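Local coordinates for bifunctional protein PutA (PDB 5UR2) that probably oxidises L-proline to L-glutamate in two steps, joining a flavin-dependent proline dehydrogenase to an NAD-dependent L-glutamate gamma-semialdehyde dehydrogenase, at residues Asn4-Gln9 with Met364-Lys369; Leu341-Lys346 with Glu368-Pro373; Phe347-Phe352 with Lys374-Phe379; Asn356-Ala361 with Leu444-Gln449. All blocks are in the same frame, centred on the assembly; numbering follows the deposited sequence.

Contact 1 (Asn4-Gln9 with Met364-Lys369); sequences NDIQSQ and MLYAEK
Helix 6-22, the first helix of the chain, lies against helix 357-369 of the proline dehydrogenase barrel, and the contact joins Ile6 and Gln9 on its first turn to Leu365, Tyr366 and Lys369. Ile6 brings a branched apolar side chain to this seam: with its CG1 anti to the backbone N (chi1 -173°), it and the lysine run past each other in opposite directions, bringing Ile6 CD1 3.7 Å from Lys369 CE. The same methyl is 4.4 Å from Leu365 CD1, while Ile6 CG1 meets the Tyr366 ring obliquely. A lysine suits this edge because its methylenes lie along the isoleucine and its ammonium still reaches the Gln9 amide. Gln9 and Lys369 cross at about a right angle. Gln7 NE2 comes no closer than 4.0 Å to Tyr366 OH; the polar bonds of these residues go to Arg358 (from Gln7 OE1) and Glu335 (from Tyr366 OH). Leu365 also packs on Ile10 and Arg13 of helix 6-22. The Gln9 amide is held at both ends: NE2 donates to Asp5 OD1, 3.3 Å away, from above the carboxylate plane, and Lys369 NZ donates to Gln9 OE1 over 3.0 Å, tilted 16° from the carbonyl plane.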
# COMPACT_ATOMS: atom_id res chain seq x y z
N ASN B 4 -56.44 2.96 -31.25
CA ASN B 4 -55.40 3.03 -30.22
C ASN B 4 -54.55 4.30 -30.35
O ASN B 4 -53.37 4.30 -30.00
CB ASN B 4 -54.50 1.78 -30.23
CG ASN B 4 -55.30 0.49 -30.16
OD1 ASN B 4 -55.95 0.21 -29.16
ND2 ASN B 4 -55.26 -0.30 -31.24
N ASP B 5 -55.15 5.41 -30.83
CA ASP B 5 -54.49 6.71 -30.88
C ASP B 5 -54.74 7.56 -29.63
O ASP B 5 -54.80 8.79 -29.74
CB ASP B 5 -54.91 7.48 -32.13
CG ASP B 5 -56.36 8.02 -32.06
OD1 ASP B 5 -57.11 7.69 -31.11
OD2 ASP B 5 -56.75 8.76 -32.99
N ILE B 6 -54.86 6.94 -28.45
CA ILE B 6 -55.12 7.73 -27.23
C ILE B 6 -53.97 8.70 -26.98
O ILE B 6 -54.19 9.85 -26.58
CB ILE B 6 -55.34 6.80 -26.02
CG1 ILE B 6 -55.77 7.58 -24.77
CG2 ILE B 6 -54.09 5.96 -25.73
CD1 ILE B 6 -57.11 8.26 -24.88
N GLN B 7 -52.74 8.27 -27.28
CA GLN B 7 -51.58 9.12 -27.06
C GLN B 7 -51.68 10.42 -27.85
O GLN B 7 -51.22 11.47 -27.39
CB GLN B 7 -50.30 8.35 -27.39
CG GLN B 7 -50.09 7.17 -26.43
CD GLN B 7 -50.21 7.59 -24.95
OE1 GLN B 7 -49.69 8.63 -24.54
NE2 GLN B 7 -50.94 6.80 -24.17
N SER B 8 -52.28 10.37 -29.04
CA SER B 8 -52.49 11.59 -29.81
C SER B 8 -53.53 12.50 -29.17
O SER B 8 -53.43 13.72 -29.28
CB SER B 8 -52.91 11.24 -31.24
OG SER B 8 -54.28 11.52 -31.44
N GLN B 9 -54.56 11.93 -28.53
CA GLN B 9 -55.56 12.77 -27.88
C GLN B 9 -55.01 13.40 -26.60
O GLN B 9 -55.38 14.53 -26.25
CB GLN B 9 -56.81 11.97 -27.57
CG GLN B 9 -57.38 11.21 -28.75
CD GLN B 9 -58.73 10.58 -28.46
OE1 GLN B 9 -59.56 11.15 -27.75
NE2 GLN B 9 -58.95 9.39 -29.00
N MET B 364 -56.88 13.62 -17.41
CA MET B 364 -58.13 14.17 -17.92
C MET B 364 -58.74 13.25 -18.96
O MET B 364 -59.95 13.00 -18.95
CB MET B 364 -57.91 15.55 -18.53
CG MET B 364 -57.58 16.65 -17.53
SD MET B 364 -57.16 18.18 -18.38
CE MET B 364 -56.82 19.23 -16.97
N LEU B 365 -57.91 12.76 -19.89
CA LEU B 365 -58.40 11.93 -20.98
C LEU B 365 -58.87 10.58 -20.47
O LEU B 365 -59.95 10.10 -20.84
CB LEU B 365 -57.32 11.76 -22.05
CG LEU B 365 -57.46 12.67 -23.27
CD1 LEU B 365 -58.70 12.31 -24.06
CD2 LEU B 365 -57.54 14.11 -22.82
N TYR B 366 -58.06 9.96 -19.59
CA TYR B 366 -58.44 8.67 -19.02
C TYR B 366 -59.78 8.79 -18.30
O TYR B 366 -60.64 7.89 -18.41
CB TYR B 366 -57.35 8.18 -18.05
CG TYR B 366 -56.01 7.88 -18.70
CD1 TYR B 366 -55.90 7.38 -20.00
CD2 TYR B 366 -54.83 8.13 -18.00
CE1 TYR B 366 -54.64 7.12 -20.58
CE2 TYR B 366 -53.57 7.88 -18.58
CZ TYR B 366 -53.48 7.37 -19.86
OH TYR B 366 -52.22 7.14 -20.39
N ALA B 367 -60.00 9.90 -17.60
CA ALA B 367 -61.31 10.13 -17.00
C ALA B 367 -62.38 10.27 -18.07
O ALA B 367 -63.49 9.74 -17.92
CB ALA B 367 -61.28 11.38 -16.10
N GLU B 368 -62.08 10.98 -19.16
CA GLU B 368 -63.11 11.22 -20.18
C GLU B 368 -63.46 9.94 -20.93
O GLU B 368 -64.62 9.72 -21.27
CB GLU B 368 -62.66 12.31 -21.15
CG GLU B 368 -62.74 13.70 -20.54
CD GLU B 368 -61.98 14.75 -21.33
OE1 GLU B 368 -61.70 14.51 -22.53
OE2 GLU B 368 -61.68 15.81 -20.74
N LYS B 369 -62.47 9.09 -21.20
CA LYS B 369 -62.77 7.83 -21.87
C LYS B 369 -63.64 6.92 -21.02
O LYS B 369 -64.30 6.04 -21.57
CB LYS B 369 -61.47 7.12 -22.27
CG LYS B 369 -60.67 7.84 -23.35
CD LYS B 369 -61.48 8.04 -24.63
CE LYS B 369 -60.70 8.77 -25.73
NZ LYS B 369 -61.53 9.10 -26.93

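Contact 2 (Leu341-Lys346 with Glu368-Pro373); sequences LLENIK and EKLNIP
Leu370 and Ile372 share a first torsion near -60° (chi1 -62° and -61°), and in both the second torsion is extended, which carries their terminal methyls toward Leu342, Glu343 and Ile345. Leu370 CD1 lies 3.7 Å from Leu342 CB, against the last turn of helix 327-343. Its other methyl, CD2, turns to the acidic side chain, 3.6 Å from Glu343 OE1. Glu343 gets there by a bend at chi2 and crosses the leucine at about a right angle; at this exposed edge the carboxylate can remain in solvent while its OE1 borders the methyl.

Ile372 fills the middle of the contact. Its CD1 is 3.8 Å from Leu342 CD2 and also sits 3.6 Å from Leu342 O, while its CG2 meets Ile345 CD1 tip to tip at 4.0 Å. A beta-branched residue suits this position because its two branches can serve two neighbours at once.

The two segments are the ends of successive helices of the proline dehydrogenase barrel, 327-343 and 357-369, before and after strand 349-353 in the chain. The second helix closes in a Schellman motif: Asn371, with positive phi, is the C-prime residue, and the bonds Ile372 N to Ala367 O and Asn371 N to Glu368 O turn the chain. Behind the contact, Leu342 and Ile345 also rest on Pro350 of the strand.

Since the touching groups are methyls and methylenes apart from one carboxylate and one backbone carbonyl, the two helix ends are held together here by shape and exclusion of water, without a directed polar bond between them.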
# COMPACT_ATOMS: atom_id res chain seq x y z
N LEU B 341 -57.17 3.51 -10.65
CA LEU B 341 -58.05 4.14 -9.67
C LEU B 341 -59.29 4.72 -10.35
O LEU B 341 -60.41 4.58 -9.83
CB LEU B 341 -57.29 5.24 -8.93
CG LEU B 341 -56.12 4.78 -8.04
CD1 LEU B 341 -55.14 5.91 -7.77
CD2 LEU B 341 -56.63 4.20 -6.73
N LEU B 342 -59.13 5.37 -11.51
CA LEU B 342 -60.28 5.88 -12.24
C LEU B 342 -61.22 4.75 -12.64
O LEU B 342 -62.45 4.87 -12.50
CB LEU B 342 -59.82 6.65 -13.47
CG LEU B 342 -59.17 7.99 -13.17
CD1 LEU B 342 -58.57 8.58 -14.45
CD2 LEU B 342 -60.22 8.92 -12.53
N GLU B 343 -60.66 3.64 -13.11
CA GLU B 343 -61.46 2.48 -13.48
C GLU B 343 -62.32 1.99 -12.32
O GLU B 343 -63.41 1.45 -12.54
CB GLU B 343 -60.54 1.36 -13.95
CG GLU B 343 -61.28 0.20 -14.52
CD GLU B 343 -61.86 0.54 -15.87
OE1 GLU B 343 -61.09 1.02 -16.75
OE2 GLU B 343 -63.09 0.35 -16.04
N ASN B 344 -61.88 2.26 -11.09
CA ASN B 344 -62.54 1.78 -9.88
C ASN B 344 -63.06 2.93 -9.03
O ASN B 344 -63.19 2.79 -7.81
CB ASN B 344 -61.59 0.92 -9.05
CG ASN B 344 -61.31 -0.43 -9.67
OD1 ASN B 344 -62.11 -1.35 -9.52
ND2 ASN B 344 -60.14 -0.59 -10.31
N ILE B 345 -63.39 4.05 -9.67
CA ILE B 345 -63.76 5.24 -8.91
C ILE B 345 -65.01 5.00 -8.06
O ILE B 345 -65.22 5.72 -7.08
CB ILE B 345 -63.93 6.44 -9.87
CG1 ILE B 345 -64.02 7.75 -9.07
CG2 ILE B 345 -65.14 6.25 -10.81
CD1 ILE B 345 -63.85 8.98 -9.92
N LYS B 346 -65.80 3.97 -8.38
CA LYS B 346 -66.95 3.63 -7.53
C LYS B 346 -66.52 3.27 -6.11
O LYS B 346 -67.27 3.53 -5.16
CB LYS B 346 -67.74 2.47 -8.14
N GLU B 368 -62.08 10.98 -19.16
CA GLU B 368 -63.11 11.22 -20.18
C GLU B 368 -63.46 9.94 -20.93
O GLU B 368 -64.62 9.72 -21.27
CB GLU B 368 -62.66 12.31 -21.15
CG GLU B 368 -62.74 13.70 -20.54
CD GLU B 368 -61.98 14.75 -21.33
OE1 GLU B 368 -61.70 14.51 -22.53
OE2 GLU B 368 -61.68 15.81 -20.74
N LYS B 369 -62.47 9.09 -21.20
CA LYS B 369 -62.77 7.83 -21.87
C LYS B 369 -63.64 6.92 -21.02
O LYS B 369 -64.30 6.04 -21.57
CB LYS B 369 -61.47 7.12 -22.27
CG LYS B 369 -60.67 7.84 -23.35
CD LYS B 369 -61.48 8.04 -24.63
CE LYS B 369 -60.70 8.77 -25.73
NZ LYS B 369 -61.53 9.10 -26.93
N LEU B 370 -63.66 7.12 -19.69
CA LEU B 370 -64.50 6.36 -18.78
C LEU B 370 -65.83 7.04 -18.47
O LEU B 370 -66.56 6.57 -17.59
CB LEU B 370 -63.75 6.09 -17.46
CG LEU B 370 -62.49 5.25 -17.64
CD1 LEU B 370 -61.62 5.24 -16.37
CD2 LEU B 370 -62.88 3.84 -18.08
N ASN B 371 -66.15 8.14 -19.16
CA ASN B 371 -67.37 8.91 -18.95
C ASN B 371 -67.50 9.38 -17.50
O ASN B 371 -68.61 9.55 -16.98
CB ASN B 371 -68.60 8.11 -19.37
CG ASN B 371 -68.56 7.74 -20.83
OD1 ASN B 371 -68.38 8.60 -21.70
ND2 ASN B 371 -68.68 6.45 -21.12
N ILE B 372 -66.37 9.64 -16.86
CA ILE B 372 -66.38 10.19 -15.51
C ILE B 372 -66.58 11.70 -15.61
O ILE B 372 -65.89 12.35 -16.40
CB ILE B 372 -65.07 9.85 -14.80
CG1 ILE B 372 -64.92 8.34 -14.70
CG2 ILE B 372 -65.04 10.46 -13.39
CD1 ILE B 372 -63.51 7.91 -14.20
N PRO B 373 -67.52 12.28 -14.87
CA PRO B 373 -67.73 13.74 -14.96
C PRO B 373 -66.57 14.50 -14.32
O PRO B 373 -65.92 14.02 -13.38
CB PRO B 373 -69.03 13.97 -14.19
CG PRO B 373 -69.08 12.84 -13.20
CD PRO B 373 -68.42 11.65 -13.88

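Contact 3 (Phe347-Phe352 with Lys374-Phe379); sequences FIRPAF and KEALEF
In the (beta/alpha)8 (TIM) barrel of proline dehydrogenase, strand 349-353, helix 357-369 and strand 379-382 form a beta-alpha-beta unit; the first strand meets the segment leading into the second at Phe352, Glu378 and Phe379. Phe352 and Phe379 form a parallel bridge and send their side chains to the same face of the sheet. Their rings meet obliquely, with planes 39° apart, and the closest side-chain approach is Phe352 CB to Phe379 CD1, 3.6 Å. Large aromatics suit this side because helices 327-343 and 357-369 cover it: Phe352 packs on Tyr334 and Ala338, Phe379 on Leu360 and Met364.

Glu378 joins the strands through its backbone, since Phe352 N donates to Glu378 O over 2.9 Å in a nearly straight bond (172°). Its extended side chain passes near Ala351 CB. The buried carboxylate is paired with Arg399 and Arg401, which probably keep it charged.

Before the bridge the two segments diverge (Pro350 O to Glu378 N 4.4 Å) and two waters bridge them. Water 2 donates to Pro350 O and accepts from Glu378 N. Water 1 donates to Pro350 O and Ala376 O and accepts from Arg349 NE. Bends at chi2 and chi3 fold the arginine back over water 1; its several N-H groups suit it here, NH1 pairing with Asp185. Arg349 NH2 donates to Ala376 O at 3.0 Å, the oxygen lying in the guanidinium plane.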
# COMPACT_ATOMS: atom_id res chain seq x y z
N PHE B 347 -65.35 2.69 -5.94
CA PHE B 347 -64.91 2.20 -4.64
C PHE B 347 -63.89 3.09 -3.96
O PHE B 347 -63.79 3.07 -2.72
CB PHE B 347 -64.29 0.80 -4.76
CG PHE B 347 -65.20 -0.22 -5.39
CD1 PHE B 347 -66.31 -0.68 -4.71
CD2 PHE B 347 -64.92 -0.72 -6.65
CE1 PHE B 347 -67.14 -1.64 -5.28
CE2 PHE B 347 -65.75 -1.68 -7.22
CZ PHE B 347 -66.86 -2.14 -6.54
N ILE B 348 -63.09 3.82 -4.73
CA ILE B 348 -61.93 4.53 -4.21
C ILE B 348 -61.76 5.79 -5.04
O ILE B 348 -61.96 5.78 -6.25
CB ILE B 348 -60.70 3.59 -4.23
CG1 ILE B 348 -59.53 4.15 -3.42
CG2 ILE B 348 -60.33 3.19 -5.68
CD1 ILE B 348 -58.40 3.12 -3.23
N ARG B 349 -61.40 6.90 -4.38
CA ARG B 349 -61.42 8.20 -5.05
C ARG B 349 -60.00 8.71 -5.25
O ARG B 349 -59.26 8.90 -4.27
CB ARG B 349 -62.25 9.21 -4.26
CG ARG B 349 -63.74 8.85 -4.17
CD ARG B 349 -64.47 8.95 -5.54
NE ARG B 349 -64.47 10.32 -6.07
CZ ARG B 349 -65.35 11.26 -5.72
NH1 ARG B 349 -66.31 10.99 -4.84
NH2 ARG B 349 -65.27 12.48 -6.25
N PRO B 350 -59.56 8.88 -6.50
CA PRO B 350 -58.23 9.45 -6.73
C PRO B 350 -58.24 10.96 -6.68
O PRO B 350 -59.21 11.62 -7.09
CB PRO B 350 -57.89 8.96 -8.14
CG PRO B 350 -59.24 8.92 -8.82
CD PRO B 350 -60.22 8.49 -7.75
N ALA B 351 -57.15 11.52 -6.16
CA ALA B 351 -56.82 12.92 -6.34
C ALA B 351 -55.42 12.96 -6.95
O ALA B 351 -54.53 12.24 -6.50
CB ALA B 351 -56.89 13.68 -5.02
N PHE B 352 -55.24 13.78 -7.99
CA PHE B 352 -54.01 13.77 -8.79
C PHE B 352 -53.14 14.96 -8.41
O PHE B 352 -53.45 16.10 -8.74
CB PHE B 352 -54.34 13.76 -10.28
CG PHE B 352 -55.05 12.52 -10.71
CD1 PHE B 352 -54.53 11.28 -10.40
CD2 PHE B 352 -56.26 12.59 -11.38
CE1 PHE B 352 -55.19 10.12 -10.76
CE2 PHE B 352 -56.93 11.43 -11.76
CZ PHE B 352 -56.39 10.20 -11.45
N LYS B 374 -66.33 15.71 -14.84
CA LYS B 374 -65.20 16.51 -14.38
C LYS B 374 -65.26 16.75 -12.88
O LYS B 374 -64.25 16.63 -12.18
CB LYS B 374 -65.14 17.84 -15.14
N GLU B 375 -66.46 16.97 -12.35
CA GLU B 375 -66.60 17.30 -10.94
C GLU B 375 -66.18 16.15 -10.05
O GLU B 375 -65.98 16.36 -8.84
CB GLU B 375 -68.05 17.68 -10.63
CG GLU B 375 -68.56 18.94 -11.34
CD GLU B 375 -68.97 18.70 -12.79
OE1 GLU B 375 -69.08 17.52 -13.21
OE2 GLU B 375 -69.18 19.69 -13.52
N ALA B 376 -66.02 14.95 -10.61
CA ALA B 376 -65.55 13.81 -9.83
C ALA B 376 -64.05 13.89 -9.58
O ALA B 376 -63.55 13.32 -8.61
CB ALA B 376 -65.89 12.50 -10.54
N LEU B 377 -63.31 14.56 -10.46
CA LEU B 377 -61.87 14.59 -10.32
C LEU B 377 -61.43 15.64 -9.31
O LEU B 377 -62.20 16.51 -8.89
CB LEU B 377 -61.20 14.84 -11.67
CG LEU B 377 -61.62 13.92 -12.81
CD1 LEU B 377 -60.75 14.19 -14.04
CD2 LEU B 377 -61.52 12.48 -12.36
N GLU B 378 -60.17 15.55 -8.91
CA GLU B 378 -59.56 16.58 -8.08
C GLU B 378 -58.08 16.62 -8.40
O GLU B 378 -57.40 15.59 -8.43
CB GLU B 378 -59.79 16.30 -6.60
CG GLU B 378 -59.32 17.42 -5.72
CD GLU B 378 -59.72 17.20 -4.28
OE1 GLU B 378 -60.94 17.27 -3.99
OE2 GLU B 378 -58.81 16.98 -3.45
N PHE B 379 -57.58 17.83 -8.62
CA PHE B 379 -56.16 18.01 -8.88
C PHE B 379 -55.53 18.79 -7.72
O PHE B 379 -56.19 19.60 -7.06
CB PHE B 379 -55.96 18.72 -10.22
CG PHE B 379 -56.32 17.85 -11.40
CD1 PHE B 379 -55.48 16.81 -11.78
CD2 PHE B 379 -57.49 18.06 -12.11
CE1 PHE B 379 -55.81 15.99 -12.85
CE2 PHE B 379 -57.83 17.25 -13.19
CZ PHE B 379 -56.98 16.22 -13.56
O HOH W 1 -61.91 11.13 -7.52
O HOH W 2 -58.84 12.96 -9.41

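Contact 4 (Asn356-Ala361 with Leu444-Gln449); sequences NVRTLA and LKDPAQ. With P5F (N-propargylglycine-modified flavin adenine dinucleotide), chain F.
Arg358 NH1 donates to Leu444 O over 3.1 Å, the one hydrogen bond between the two segments, with the oxygen 18° out of the guanidinium plane. The arginine reaches it with CG anti to the backbone N (chi1 159°) and a bend at chi2. One face of its guanidinium lies over the turn that follows: Asp446 CA is 3.5 Å above the plane, toward its rim, and Pro447 CD is 3.6 Å from Arg358 NE. Arginine suits the place because its flat group can pack and donate together. The Asp446 carboxylate is nearly parallel to it, but its OD1 stands 3.6 Å from Arg358 NH2, a long salt bridge of charge alone; the main ion pair of NH2 is with Glu335.

Helix 357-369, which follows strand 349-353 in the proline dehydrogenase barrel, starts here, and Asn356 is its N-cap, with OD1 accepting from Thr359 N. The other end of that amide serves the cofactor's diphosphate: Asn356 ND2 donates to O1A of the modified flavin adenine dinucleotide at 2.7 Å. Across the contact, Asp446 OD1 forms an Asx turn with Ala448 N at the start of a type I turn. Leu444 turns its CD2 to Val357 CG1, 4.1 Å away.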
# COMPACT_ATOMS: atom_id res chain seq x y z
N ASN B 356 -47.16 18.57 -13.62
CA ASN B 356 -46.71 18.16 -14.94
C ASN B 356 -47.90 18.16 -15.90
O ASN B 356 -48.86 17.42 -15.67
CB ASN B 356 -46.06 16.78 -14.81
CG ASN B 356 -45.54 16.20 -16.11
OD1 ASN B 356 -46.14 16.37 -17.17
ND2 ASN B 356 -44.42 15.48 -16.03
N VAL B 357 -47.83 18.99 -16.96
CA VAL B 357 -48.97 19.13 -17.87
C VAL B 357 -49.26 17.82 -18.60
O VAL B 357 -50.42 17.48 -18.83
CB VAL B 357 -48.74 20.29 -18.86
CG1 VAL B 357 -49.79 20.28 -19.97
CG2 VAL B 357 -48.84 21.62 -18.13
N ARG B 358 -48.21 17.05 -18.97
CA ARG B 358 -48.43 15.73 -19.55
C ARG B 358 -49.25 14.84 -18.62
O ARG B 358 -50.29 14.29 -19.02
CB ARG B 358 -47.09 15.07 -19.89
CG ARG B 358 -47.15 13.53 -20.02
CD ARG B 358 -47.92 13.07 -21.26
NE ARG B 358 -48.37 11.68 -21.13
CZ ARG B 358 -48.76 10.92 -22.16
NH1 ARG B 358 -48.74 11.41 -23.39
NH2 ARG B 358 -49.16 9.67 -21.97
N THR B 359 -48.79 14.69 -17.37
CA THR B 359 -49.50 13.89 -16.37
C THR B 359 -50.94 14.35 -16.20
O THR B 359 -51.87 13.53 -16.21
CB THR B 359 -48.77 13.98 -15.03
OG1 THR B 359 -47.39 13.62 -15.20
CG2 THR B 359 -49.43 13.05 -13.97
N LEU B 360 -51.15 15.65 -16.03
CA LEU B 360 -52.50 16.17 -15.86
C LEU B 360 -53.37 15.88 -17.08
O LEU B 360 -54.54 15.49 -16.93
CB LEU B 360 -52.44 17.68 -15.59
CG LEU B 360 -51.69 18.11 -14.32
CD1 LEU B 360 -51.47 19.62 -14.28
CD2 LEU B 360 -52.45 17.68 -13.10
N ALA B 361 -52.84 16.07 -18.29
CA ALA B 361 -53.63 15.86 -19.50
C ALA B 361 -53.98 14.38 -19.68
O ALA B 361 -55.08 14.06 -20.14
CB ALA B 361 -52.87 16.37 -20.73
N LEU B 444 -44.73 16.53 -23.94
CA LEU B 444 -46.02 15.86 -23.89
C LEU B 444 -45.97 14.40 -24.31
O LEU B 444 -47.03 13.76 -24.39
CB LEU B 444 -47.04 16.60 -24.77
CG LEU B 444 -47.38 18.02 -24.35
CD1 LEU B 444 -48.43 18.56 -25.29
CD2 LEU B 444 -47.89 18.06 -22.91
N LYS B 445 -44.79 13.86 -24.60
CA LYS B 445 -44.70 12.51 -25.16
C LYS B 445 -45.06 11.46 -24.11
O LYS B 445 -44.99 11.68 -22.90
CB LYS B 445 -43.29 12.24 -25.68
CG LYS B 445 -42.32 11.75 -24.60
CD LYS B 445 -40.96 11.36 -25.18
CE LYS B 445 -40.12 10.60 -24.16
NZ LYS B 445 -39.74 11.45 -22.99
N ASP B 446 -45.45 10.30 -24.61
CA ASP B 446 -45.85 9.20 -23.75
C ASP B 446 -44.64 8.68 -22.98
O ASP B 446 -43.70 8.18 -23.60
CB ASP B 446 -46.50 8.11 -24.62
CG ASP B 446 -46.98 6.90 -23.82
OD1 ASP B 446 -46.88 6.91 -22.57
OD2 ASP B 446 -47.50 5.95 -24.45
N PRO B 447 -44.64 8.75 -21.65
CA PRO B 447 -43.48 8.23 -20.89
C PRO B 447 -43.25 6.75 -21.10
O PRO B 447 -42.11 6.28 -20.93
CB PRO B 447 -43.86 8.53 -19.43
CG PRO B 447 -45.37 8.61 -19.45
CD PRO B 447 -45.71 9.24 -20.76
N ALA B 448 -44.30 6.01 -21.47
CA ALA B 448 -44.18 4.58 -21.75
C ALA B 448 -43.50 4.30 -23.08
O ALA B 448 -43.02 3.18 -23.29
CB ALA B 448 -45.55 3.91 -21.73
N GLN B 449 -43.40 5.29 -23.98
CA GLN B 449 -42.82 5.04 -25.30
C GLN B 449 -41.33 4.78 -25.19
O GLN B 449 -40.58 5.59 -24.65
CB GLN B 449 -43.09 6.23 -26.22
CG GLN B 449 -42.26 6.18 -27.52
CD GLN B 449 -42.59 7.30 -28.50
OE1 GLN B 449 -42.41 8.48 -28.22
NE2 GLN B 449 -43.06 6.91 -29.68
PA P5F F . -42.48 15.90 -12.30
O1A P5F F . -43.36 15.45 -13.52
O2A P5F F . -41.32 16.72 -12.58
O5B P5F F . -41.85 14.78 -11.52
C5B P5F F . -40.75 14.92 -10.63
C4B P5F F . -40.65 13.64 -9.78
O4B P5F F . -40.16 12.53 -10.50
C3B P5F F . -39.77 13.69 -8.57
O3B P5F F . -40.37 14.35 -7.51
C2B P5F F . -39.53 12.27 -8.28
O2B P5F F . -40.62 11.75 -7.59
C1B P5F F . -39.48 11.66 -9.63
N9A P5F F . -38.15 11.48 -10.15
C8A P5F F . -37.17 12.44 -10.35
N7A P5F F . -36.09 11.85 -10.87
C5A P5F F . -36.32 10.49 -11.05
C6A P5F F . -35.58 9.41 -11.52
N6A P5F F . -34.24 9.59 -11.99
N1A P5F F . -36.11 8.17 -11.54
C2A P5F F . -37.37 7.95 -11.12
N3A P5F F . -38.12 8.98 -10.62
C4A P5F F . -37.64 10.23 -10.58
N1 P5F F . -44.47 13.42 -1.99
C2 P5F F . -44.38 12.30 -1.08
O2 P5F F . -43.39 11.37 -1.30
N3 P5F F . -45.31 12.15 0.00
C4 P5F F . -46.34 13.08 0.24
O4 P5F F . -47.21 12.87 1.32
C4X P5F F . -46.43 14.28 -0.70
N5 P5F F . -47.37 15.37 -0.47
C5X P5F F . -47.68 16.22 -1.64
C6 P5F F . -48.97 16.97 -1.69
C7 P5F F . -49.30 17.72 -2.85
C7M P5F F . -50.61 18.48 -2.89
C8 P5F F . -48.42 17.75 -3.97
C8M P5F F . -48.75 18.52 -5.22
C9 P5F F . -47.20 17.03 -3.93
C9A P5F F . -46.84 16.25 -2.72
N10 P5F F . -45.58 15.50 -2.69
C10 P5F F . -45.52 14.40 -1.76
C1' P5F F . -44.50 15.69 -3.68
C2' P5F F . -44.75 14.92 -4.98
O2' P5F F . -44.63 13.57 -4.71
C3' P5F F . -43.81 15.28 -6.13
O3' P5F F . -42.52 14.99 -5.77
C4' P5F F . -43.85 16.75 -6.55
O4' P5F F . -45.12 17.22 -6.26
C5' P5F F . -43.41 17.03 -8.00
O5' P5F F . -43.86 16.07 -8.94
P P5F F . -44.43 16.41 -10.42
O1P P5F F . -45.48 15.41 -11.05
O2P P5F F . -44.86 17.91 -10.22
O3P P5F F . -43.06 16.78 -11.25
C21 P5F F . -46.18 16.22 1.70
C22 P5F F . -46.89 15.79 0.64
C23 P5F F . -45.94 15.32 2.92

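How the contacts relate
Contacts 1, 2 and 4 all use helix 357-369: contact 4 its N-terminal start, contacts 1 and 2 its far end, where their segments overlap at Glu368 and Lys369. Contact 3 joins the strands before and after that helix. Contacts 3 and 4 are buried, contacts 1 and 2 at the surface. Chemistry follows place: backbone bonds, bridging waters and aromatics between the barrel sheet and its helices in contact 3, arginine and a flavin phosphate in contact 4, aliphatic packing in contact 2, and a mixed apolar and amide-lysine seam in contact 1. Gln7 to Arg358 ties contact 1 to contact 4, and Leu342 packs on Leu377, Pro350 and Phe352, tying contact 2 to contact 3.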